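Ral guanine nucleotide dissociation stimulator-like 2 (Mus musculus, PDB 4JGW) probably acts as a guanine nucleotide exchange factor for small G proteins and associates in vitro with the GTP-bound forms of Rap1A and H-Ras. Local coordinates at residues Asn254-Ala259 against Val310-Ser315; Ala316-Pro321 against Arg338-Leu343. One frame throughout, in Å; residues are numbered along the deposited sequence.

Contact 1. Residues Asn254-Ala259 against Val310-Ser315; sequences NKVAGA and VYAVVS
In the helical CDC25-homology (RasGEF) domain, V256 and A257 of helix 244-264 pack against A312 and V313 of helix 307-318. The two segments run in the same general direction, crossing at -36° with their axes 8.0 Å apart, a close approach permitted by alanine on both sides: the CA atoms of A257 and A312 are only 4.7 Å apart. V256 reaches across with CG1, which stands anti to the backbone N (chi1 175°), lies 3.8 Å from A312 CB and also meets V313 CG2, the branch of that valine beside its own backbone N. The methyl of A257 sits beside the backbone of the other helix, with CB 3.4 Å from A312 O and, more loosely, 4.4 Å from A312 CB. The CA-H of A257 makes a long, bent CH...O contact to the same carbonyl oxygen, with an angle of 126° at the hydrogen. The interface is buried. F253 and V260 of helix 244-264 extend it along A312 and V313, while W294 and A298 of helix 284-303 also pack on V313 and helix 334-344 meets helix 307-318 through V314.

Contact 2. Residues Ala316-Pro321 against Arg338-Leu343; sequences ALQSSP and RVFSSL
The ring of F340, on helix 334-344, packs on L317 and Q318 in the last part of helix 307-318, a helix-helix contact of the CDC25-homology domain. The backbone of the second segment stays well away from the first: even the nearest CA atoms, those of L317 and F340, are 9.1 Å apart, so the gap is bridged by side chains. After R338 and V339, whose carbonyls accept ordinary helical bonds from S342 N and L343 N, comes F340, which carries the contact. Its CG stands anti to the backbone N (chi1 179°), and the ring extends from the helix toward L317 and Q318 with CE1 and CZ leading. L317 approaches the ring obliquely along its CE1 side: CB is 3.6 Å from F340 CE1 and nearly as close to CZ, while CD1 lies 3.7 Å from CE1. W329 also meets the F340 ring, with the two planes inclined at about 30°. S341, the next residue, has its CB directed away from the first segment, and its OG is hydrogen-bonded to L337 O one turn back. Farther along, L343 packs on A298 and E299 of helix 284-303. That same helix receives L317 through L291 and I295, so it packs against both helices. L317 is buried, packed also on V260 of helix 244-264, whereas Q318 is exposed. The glutamine uses its aliphatic part: its chain runs extended beyond CG, the terminal amide is turned 81° from the plane of the ring, and the touching atoms are Q318 CG and F340 CZ, 3.9 Å apart.

Contacts 1 and 2 follow one another along helix 307-318, which packs on helix 244-264 in contact 1 and meets helix 334-344 in contact 2. Their centres lie 11 Å apart, and they touch directly. V314 CG2, in the segment 310-315, is 3.6 Å from F340 CE1, so the phenylalanine ring also packs on the preceding part of the helix. In the other direction A316 CB, in the segment 316-321, approaches A257 O at 3.3 Å, extending the close approach of helix 307-318 to helix 244-264. Helix 307-318 thus lies between helix 244-264 and helix 334-344, and the two contacts join it to each.

Contact 1. Residues Asn254-Ala259 against Val310-Ser315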
loop_
_atom_site.group_PDB
_atom_site.type_symbol
_atom_site.label_atom_id
_atom_site.label_comp_id
_atom_site.label_asym_id
_atom_site.label_seq_id
_atom_site.Cartn_x
_atom_site.Cartn_y
_atom_site.Cartn_z
ATOM N N ASN A 254 -14.555 6.027 -1.471
ATOM C CA ASN A 254 -15.588 6.681 -2.277
ATOM C C ASN A 254 -16.991 6.549 -1.682
ATOM O O ASN A 254 -17.819 7.447 -1.842
ATOM C CB ASN A 254 -15.574 6.153 -3.717
ATOM C CG ASN A 254 -14.342 6.598 -4.505
ATOM O OD1 ASN A 254 -13.700 7.603 -4.186
ATOM N ND2 ASN A 254 -14.018 5.849 -5.553
ATOM N N LYS A 255 -17.249 5.428 -1.006
ATOM C CA LYS A 255 -18.526 5.204 -0.318
ATOM C C LYS A 255 -18.716 6.174 0.845
ATOM O O LYS A 255 -19.819 6.687 1.059
ATOM C CB LYS A 255 -18.637 3.761 0.188
ATOM C CG LYS A 255 -18.994 2.741 -0.879
ATOM C CD LYS A 255 -19.246 1.365 -0.266
ATOM C CE LYS A 255 -19.261 0.279 -1.337
ATOM N NZ LYS A 255 -19.455 -1.084 -0.760
ATOM N N VAL A 256 -17.638 6.420 1.589
ATOM C CA VAL A 256 -17.660 7.349 2.719
ATOM C C VAL A 256 -17.884 8.779 2.221
ATOM O O VAL A 256 -18.748 9.494 2.737
ATOM C CB VAL A 256 -16.366 7.247 3.574
ATOM C CG1 VAL A 256 -16.349 8.302 4.677
ATOM C CG2 VAL A 256 -16.232 5.855 4.175
ATOM N N ALA A 257 -17.114 9.177 1.208
ATOM C CA ALA A 257 -17.260 10.486 0.569
ATOM C C ALA A 257 -18.648 10.655 -0.042
ATOM O O ALA A 257 -19.234 11.738 0.022
ATOM C CB ALA A 257 -16.183 10.689 -0.492
ATOM N N GLY A 258 -19.160 9.575 -0.630
ATOM C CA GLY A 258 -20.505 9.549 -1.195
ATOM C C GLY A 258 -21.578 9.714 -0.134
ATOM O O GLY A 258 -22.552 10.440 -0.336
ATOM N N ALA A 259 -21.389 9.042 1.002
ATOM C CA ALA A 259 -22.315 9.135 2.131
ATOM C C ALA A 259 -22.451 10.565 2.650
ATOM O O ALA A 259 -23.555 11.005 2.976
ATOM C CB ALA A 259 -21.888 8.202 3.249
ATOM N N VAL A 310 -10.762 10.887 7.124
ATOM C CA VAL A 310 -10.613 12.341 7.263
ATOM C C VAL A 310 -10.661 12.988 5.883
ATOM O O VAL A 310 -11.417 13.934 5.666
ATOM C CB VAL A 310 -9.304 12.749 7.994
ATOM C CG1 VAL A 310 -9.037 14.247 7.847
ATOM C CG2 VAL A 310 -9.387 12.392 9.454
ATOM N N TYR A 311 -9.866 12.455 4.956
ATOM C CA TYR A 311 -9.822 12.979 3.596
ATOM C C TYR A 311 -11.106 12.704 2.825
ATOM O O TYR A 311 -11.533 13.533 2.027
ATOM C CB TYR A 311 -8.613 12.450 2.821
ATOM C CG TYR A 311 -8.400 13.174 1.507
ATOM C CD1 TYR A 311 -7.979 14.503 1.480
ATOM C CD2 TYR A 311 -8.636 12.539 0.293
ATOM C CE1 TYR A 311 -7.787 15.176 0.275
ATOM C CE2 TYR A 311 -8.447 13.202 -0.919
ATOM C CZ TYR A 311 -8.023 14.517 -0.919
ATOM O OH TYR A 311 -7.837 15.174 -2.112
ATOM N N ALA A 312 -11.713 11.542 3.066
ATOM C CA ALA A 312 -12.975 11.185 2.427
ATOM C C ALA A 312 -14.059 12.208 2.753
ATOM O O ALA A 312 -14.762 12.678 1.860
ATOM C CB ALA A 312 -13.412 9.789 2.841
ATOM N N VAL A 313 -14.163 12.564 4.031
ATOM C CA VAL A 313 -15.176 13.505 4.498
ATOM C C VAL A 313 -14.844 14.938 4.077
ATOM O O VAL A 313 -15.708 15.650 3.570
ATOM C CB VAL A 313 -15.382 13.410 6.036
ATOM C CG1 VAL A 313 -16.364 14.465 6.521
ATOM C CG2 VAL A 313 -15.879 12.021 6.422
ATOM N N VAL A 314 -13.592 15.349 4.279
ATOM C CA VAL A 314 -13.169 16.714 3.962
ATOM C C VAL A 314 -13.254 17.029 2.458
ATOM O O VAL A 314 -13.666 18.127 2.082
ATOM C CB VAL A 314 -11.766 17.049 4.560
ATOM C CG1 VAL A 314 -10.635 16.558 3.663
ATOM C CG2 VAL A 314 -11.629 18.541 4.810
ATOM N N SER A 315 -12.889 16.064 1.610
ATOM C CA SER A 315 -12.956 16.254 0.159
ATOM C C SER A 315 -14.402 16.288 -0.325
ATOM O O SER A 315 -14.732 17.014 -1.265
ATOM C CB SER A 315 -12.161 15.178 -0.586
ATOM O OG SER A 315 -12.736 13.893 -0.416
#

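Contact 2. Residues Ala316-Pro321 against Arg338-Leu343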
loop_
_atom_site.group_PDB
_atom_site.type_symbol
_atom_site.label_atom_id
_atom_site.label_comp_id
_atom_site.label_asym_id
_atom_site.label_seq_id
_atom_site.Cartn_x
_atom_site.Cartn_y
_atom_site.Cartn_z
ATOM N N ALA A 316 -15.254 15.499 0.329
ATOM C CA ALA A 316 -16.691 15.509 0.065
ATOM C C ALA A 316 -17.318 16.857 0.425
ATOM O O ALA A 316 -18.183 17.351 -0.293
ATOM C CB ALA A 316 -17.374 14.385 0.821
ATOM N N LEU A 317 -16.871 17.443 1.534
ATOM C CA LEU A 317 -17.380 18.735 1.993
ATOM C C LEU A 317 -16.816 19.922 1.203
ATOM O O LEU A 317 -17.421 20.997 1.181
ATOM C CB LEU A 317 -17.123 18.919 3.493
ATOM C CG LEU A 317 -17.923 18.060 4.482
ATOM C CD1 LEU A 317 -17.456 18.320 5.905
ATOM C CD2 LEU A 317 -19.421 18.307 4.365
ATOM N N GLN A 318 -15.664 19.717 0.565
ATOM C CA GLN A 318 -15.040 20.732 -0.290
ATOM C C GLN A 318 -15.531 20.628 -1.731
ATOM O O GLN A 318 -15.316 21.537 -2.539
ATOM C CB GLN A 318 -13.516 20.594 -0.264
ATOM C CG GLN A 318 -12.849 21.110 1.002
ATOM C CD GLN A 318 -11.350 20.847 1.018
ATOM O OE1 GLN A 318 -10.896 19.750 0.687
ATOM N NE2 GLN A 318 -10.578 21.855 1.405
ATOM N N SER A 319 -16.187 19.508 -2.036
ATOM C CA SER A 319 -16.704 19.202 -3.367
ATOM C C SER A 319 -17.696 20.262 -3.854
ATOM O O SER A 319 -18.416 20.863 -3.050
ATOM C CB SER A 319 -17.373 17.827 -3.347
ATOM O OG SER A 319 -17.599 17.339 -4.654
ATOM N N SER A 320 -17.727 20.474 -5.172
ATOM C CA SER A 320 -18.576 21.500 -5.798
ATOM C C SER A 320 -20.039 21.513 -5.319
ATOM O O SER A 320 -20.524 22.564 -4.898
ATOM C CB SER A 320 -18.506 21.424 -7.331
ATOM O OG SER A 320 -17.271 21.923 -7.816
ATOM N N PRO A 321 -20.740 20.357 -5.365
ATOM C CA PRO A 321 -22.149 20.366 -4.942
ATOM C C PRO A 321 -22.386 20.612 -3.441
ATOM O O PRO A 321 -23.526 20.853 -3.036
ATOM C CB PRO A 321 -22.648 18.971 -5.343
ATOM C CG PRO A 321 -21.429 18.131 -5.408
ATOM C CD PRO A 321 -20.333 19.031 -5.874
ATOM N N ARG A 338 -14.016 26.612 12.033
ATOM C CA ARG A 338 -12.594 26.661 12.385
ATOM C C ARG A 338 -11.970 25.267 12.436
ATOM O O ARG A 338 -10.817 25.087 12.042
ATOM C CB ARG A 338 -12.387 27.386 13.718
ATOM N N VAL A 339 -12.737 24.292 12.922
ATOM C CA VAL A 339 -12.321 22.888 12.912
ATOM C C VAL A 339 -12.182 22.386 11.474
ATOM O O VAL A 339 -11.197 21.727 11.135
ATOM C CB VAL A 339 -13.299 21.983 13.719
ATOM C CG1 VAL A 339 -13.036 20.502 13.447
ATOM C CG2 VAL A 339 -13.192 22.272 15.215
ATOM N N PHE A 340 -13.164 22.717 10.635
ATOM C CA PHE A 340 -13.169 22.306 9.231
ATOM C C PHE A 340 -11.997 22.889 8.435
ATOM O O PHE A 340 -11.382 22.184 7.637
ATOM C CB PHE A 340 -14.507 22.656 8.567
ATOM C CG PHE A 340 -14.582 22.282 7.110
ATOM C CD1 PHE A 340 -14.502 20.953 6.712
ATOM C CD2 PHE A 340 -14.743 23.262 6.138
ATOM C CE1 PHE A 340 -14.572 20.607 5.366
ATOM C CE2 PHE A 340 -14.816 22.926 4.790
ATOM C CZ PHE A 340 -14.731 21.595 4.403
ATOM N N SER A 341 -11.697 24.168 8.658
ATOM C CA SER A 341 -10.539 24.823 8.038
ATOM C C SER A 341 -9.232 24.146 8.450
ATOM O O SER A 341 -8.343 23.939 7.620
ATOM C CB SER A 341 -10.494 26.309 8.406
ATOM O OG SER A 341 -11.653 26.985 7.954
ATOM N N SER A 342 -9.136 23.802 9.734
ATOM C CA SER A 342 -7.989 23.087 10.291
ATOM C C SER A 342 -7.834 21.699 9.667
ATOM O O SER A 342 -6.714 21.223 9.477
ATOM C CB SER A 342 -8.125 22.978 11.814
ATOM O OG SER A 342 -7.027 22.292 12.389
ATOM N N LEU A 343 -8.961 21.062 9.350
ATOM C CA LEU A 343 -8.960 19.759 8.683
ATOM C C LEU A 343 -8.600 19.875 7.204
ATOM O O LEU A 343 -8.007 18.959 6.632
ATOM C CB LEU A 343 -10.317 19.063 8.837
ATOM C CG LEU A 343 -10.688 18.510 10.216
ATOM C CD1 LEU A 343 -12.174 18.191 10.281
ATOM C CD2 LEU A 343 -9.852 17.283 10.577
#